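Local coordinates for fiber protein 2 (Fowl adenovirus 1, PDB 2VTW) that probably forms, as a homotrimer, the short-fibre spikes on the capsid vertices and attaches the virion to a host receptor through its C-terminal head, at residues A[78-83]-A[98-103]. Sequence-based numbering, arbitrary orientation.
With SO4 (sulfate ion), chain G.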
ATOM      1  N   SER A  78      -8.604 -19.061  -2.257  1.00 20.44           N
ATOM      2  CA  SER A  78      -9.652 -19.105  -3.248  1.00 21.18           C
ATOM      3  C   SER A  78     -10.115 -20.574  -3.531  1.00 21.36           C
ATOM      4  O   SER A  78     -11.006 -20.768  -4.332  1.00 21.21           O
ATOM      5  CB  SER A  78      -9.175 -18.486  -4.566  1.00 20.59           C
ATOM      6  OG  SER A  78      -8.087 -19.226  -5.123  1.00 21.00           O
ATOM      7  N   PHE A  79      -9.479 -21.558  -2.892  1.00 22.18           N
ATOM      8  CA  PHE A  79      -9.793 -22.993  -3.054  1.00 23.03           C
ATOM      9  C   PHE A  79     -10.424 -23.468  -1.743  1.00 23.31           C
ATOM     10  O   PHE A  79      -9.760 -24.088  -0.893  1.00 22.28           O
ATOM     11  CB  PHE A  79      -8.524 -23.806  -3.328  1.00 23.27           C
ATOM     12  CG  PHE A  79      -7.743 -23.352  -4.545  1.00 23.84           C
ATOM     13  CD1 PHE A  79      -8.181 -23.658  -5.826  1.00 23.98           C
ATOM     14  CD2 PHE A  79      -6.568 -22.619  -4.399  1.00 22.85           C
ATOM     15  CE1 PHE A  79      -7.456 -23.263  -6.937  1.00 25.18           C
ATOM     16  CE2 PHE A  79      -5.841 -22.221  -5.500  1.00 22.87           C
ATOM     17  CZ  PHE A  79      -6.277 -22.540  -6.772  1.00 24.36           C
ATOM     18  N   LEU A  80     -11.692 -23.128  -1.569  1.00 24.11           N
ATOM     19  CA  LEU A  80     -12.330 -23.234  -0.270  1.00 25.52           C
ATOM     20  C   LEU A  80     -12.588 -24.667   0.151  1.00 26.74           C
ATOM     21  O   LEU A  80     -12.806 -24.897   1.332  1.00 26.75           O
ATOM     22  CB  LEU A  80     -13.639 -22.439  -0.228  1.00 26.24           C
ATOM     23  CG  LEU A  80     -13.510 -20.922  -0.449  1.00 27.44           C
ATOM     24  CD1 LEU A  80     -14.830 -20.204  -0.270  1.00 27.90           C
ATOM     25  CD2 LEU A  80     -12.435 -20.353   0.489  1.00 25.71           C
ATOM     26  N   THR A  81     -12.543 -25.623  -0.787  1.00 27.31           N
ATOM     27  CA  THR A  81     -12.604 -27.050  -0.418  1.00 28.26           C
ATOM     28  C   THR A  81     -11.270 -27.778  -0.586  1.00 28.24           C
ATOM     29  O   THR A  81     -10.838 -28.478   0.332  1.00 28.69           O
ATOM     30  CB  THR A  81     -13.775 -27.783  -1.154  1.00 28.96           C
ATOM     31  OG1 THR A  81     -13.736 -27.475  -2.555  1.00 33.03           O
ATOM     32  CG2 THR A  81     -15.103 -27.313  -0.616  1.00 28.64           C
ATOM     33  N   GLN A  82     -10.578 -27.568  -1.707  1.00 28.11           N
ATOM     34  CA  GLN A  82      -9.320 -28.290  -1.977  1.00 27.91           C
ATOM     35  C   GLN A  82      -8.098 -27.843  -1.165  1.00 27.54           C
ATOM     36  O   GLN A  82      -7.199 -28.652  -0.897  1.00 27.04           O
ATOM     37  CB  GLN A  82      -8.940 -28.204  -3.466  1.00 28.22           C
ATOM     38  CG  GLN A  82      -9.986 -28.655  -4.480  1.00 29.20           C
ATOM     39  CD  GLN A  82      -9.468 -28.535  -5.910  1.00 29.26           C
ATOM     40  OE1 GLN A  82      -8.502 -29.206  -6.288  1.00 33.69           O
ATOM     41  NE2 GLN A  82     -10.085 -27.667  -6.702  1.00 29.72           N
ATOM     42  N   CYS A  83      -8.017 -26.558  -0.810  1.00 26.77           N
ATOM     43  CA  CYS A  83      -6.840 -26.058  -0.059  1.00 26.70           C
ATOM     44  C   CYS A  83      -7.169 -24.754   0.704  1.00 26.77           C
ATOM     45  O   CYS A  83      -7.132 -23.664   0.145  1.00 27.00           O
ATOM     46  CB  CYS A  83      -5.655 -25.872  -1.013  1.00 25.89           C
ATOM     47  SG  CYS A  83      -4.117 -25.623  -0.187  1.00 25.50           S
ATOM     48  N   ILE A  98     -19.689 -15.370 -11.022  1.00 29.55           N
ATOM     49  CA  ILE A  98     -18.237 -15.305 -11.189  1.00 28.43           C
ATOM     50  C   ILE A  98     -17.579 -16.506 -10.492  1.00 27.29           C
ATOM     51  O   ILE A  98     -18.015 -16.935  -9.416  1.00 27.09           O
ATOM     52  CB  ILE A  98     -17.659 -13.869 -10.771  1.00 28.44           C
ATOM     53  CG1 ILE A  98     -16.518 -13.461 -11.699  1.00 28.49           C
ATOM     54  CG2 ILE A  98     -17.237 -13.816  -9.322  1.00 28.65           C
ATOM     55  CD1 ILE A  98     -16.951 -13.235 -13.110  1.00 28.53           C
ATOM     56  N   SER A  99     -16.559 -17.066 -11.140  1.00 26.36           N
ATOM     57  CA  SER A  99     -15.780 -18.159 -10.593  1.00 26.11           C
ATOM     58  C   SER A  99     -14.852 -17.692  -9.470  1.00 26.14           C
ATOM     59  O   SER A  99     -14.257 -16.608  -9.559  1.00 26.60           O
ATOM     60  CB  SER A  99     -14.930 -18.813 -11.696  1.00 26.16           C
ATOM     61  OG  SER A  99     -14.013 -19.766 -11.150  1.00 25.57           O
ATOM     62  N   MET A 100     -14.715 -18.531  -8.437  1.00 25.75           N
ATOM     63  CA  MET A 100     -13.764 -18.302  -7.357  1.00 25.81           C
ATOM     64  C   MET A 100     -12.328 -18.266  -7.873  1.00 25.60           C
ATOM     65  O   MET A 100     -11.445 -17.723  -7.199  1.00 25.32           O
ATOM     66  CB  MET A 100     -13.883 -19.381  -6.285  1.00 26.05           C
ATOM     67  CG  MET A 100     -15.030 -19.156  -5.304  1.00 28.06           C
ATOM     68  SD  MET A 100     -14.854 -17.668  -4.280  1.00 31.68           S
ATOM     69  CE  MET A 100     -13.492 -18.126  -3.243  1.00 28.59           C
ATOM     70  N   THR A 101     -12.098 -18.849  -9.056  1.00 24.74           N
ATOM     71  CA  THR A 101     -10.788 -18.805  -9.701  1.00 23.82           C
ATOM     72  C   THR A 101     -10.399 -17.373 -10.072  1.00 23.30           C
ATOM     73  O   THR A 101      -9.235 -17.093 -10.378  1.00 23.36           O
ATOM     74  CB  THR A 101     -10.698 -19.720 -10.961  1.00 23.31           C
ATOM     75  OG1 THR A 101     -11.590 -19.252 -11.956  1.00 24.34           O
ATOM     76  CG2 THR A 101     -11.025 -21.165 -10.637  1.00 24.09           C
ATOM     77  N   SER A 102     -11.356 -16.459 -10.030  1.00 22.54           N
ATOM     78  CA  SER A 102     -11.062 -15.059 -10.253  1.00 21.81           C
ATOM     79  C   SER A 102     -10.274 -14.431  -9.073  1.00 21.21           C
ATOM     80  O   SER A 102      -9.758 -13.306  -9.203  1.00 21.54           O
ATOM     81  CB  SER A 102     -12.350 -14.291 -10.504  1.00 21.97           C
ATOM     82  OG  SER A 102     -13.111 -14.874 -11.547  1.00 22.57           O
ATOM     83  N   PHE A 103     -10.153 -15.151  -7.957  1.00 20.01           N
ATOM     84  CA  PHE A 103      -9.458 -14.639  -6.780  1.00 19.74           C
ATOM     85  C   PHE A 103      -8.207 -15.415  -6.408  1.00 19.76           C
ATOM     86  O   PHE A 103      -7.599 -15.174  -5.359  1.00 19.33           O
ATOM     87  CB  PHE A 103     -10.462 -14.500  -5.627  1.00 18.94           C
ATOM     88  CG  PHE A 103     -11.624 -13.715  -6.024  1.00 18.73           C
ATOM     89  CD1 PHE A 103     -11.561 -12.318  -6.059  1.00 17.49           C
ATOM     90  CD2 PHE A 103     -12.759 -14.341  -6.525  1.00 19.18           C
ATOM     91  CE1 PHE A 103     -12.629 -11.582  -6.513  1.00 17.66           C
ATOM     92  CE2 PHE A 103     -13.829 -13.594  -6.991  1.00 18.67           C
ATOM     93  CZ  PHE A 103     -13.762 -12.211  -6.990  1.00 17.96           C
TER
HETATM   94  S   SO4 G1411     -12.322 -25.525  -4.799  1.00 36.48           S
HETATM   95  O1  SO4 G1411     -11.425 -24.964  -5.791  1.00 39.26           O
HETATM   96  O2  SO4 G1411     -12.868 -26.747  -5.357  1.00 40.81           O
HETATM   97  O3  SO4 G1411     -11.636 -25.855  -3.562  1.00 34.82           O
HETATM   98  O4  SO4 G1411     -13.427 -24.609  -4.632  1.00 38.06           O
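Met100 and Leu80 meet through methyl groups, Met100 CE lying 3.9 Å from Leu80 CD1, and their side chains run at about a right angle to each other. Bends at chi2 (-65°) and chi3 (-69°) fold the Met100 chain back, which also sets CE 3.8 Å from the carbonyl oxygen, Ser78 O. Beside this apolar touch, Ser78 points toward the 3-10 turn 100-102, its CB 3.6 Å from Met100 O, which accepts the backbone bond from Phe103 N, and 3.7 Å from Phe103 C just beyond the turn. No hydrogen bond links the segments, so the 207 Å² they bury rests on van der Waals packing, with Phe7 of strand 4-23 touching both Leu80 and Met100. Each loop is braced internally: Cys83 N bonds to Phe79 O (3.0 Å), and Ser99 O receives both Ser102 N and Ser102 OG. Segment 78-83 also wraps a sulfate, probably from the crystallisation liquor. Gln82 N donates almost straight to sulfate O3 (2.7 Å, 175°), Thr81 N binds the same oxygen, and sulfate O1 sits at the edge of the Phe79 ring. This is loop-on-loop packing in the beta-rich fibre head, joining the connections that precede and follow the short strand 92-94.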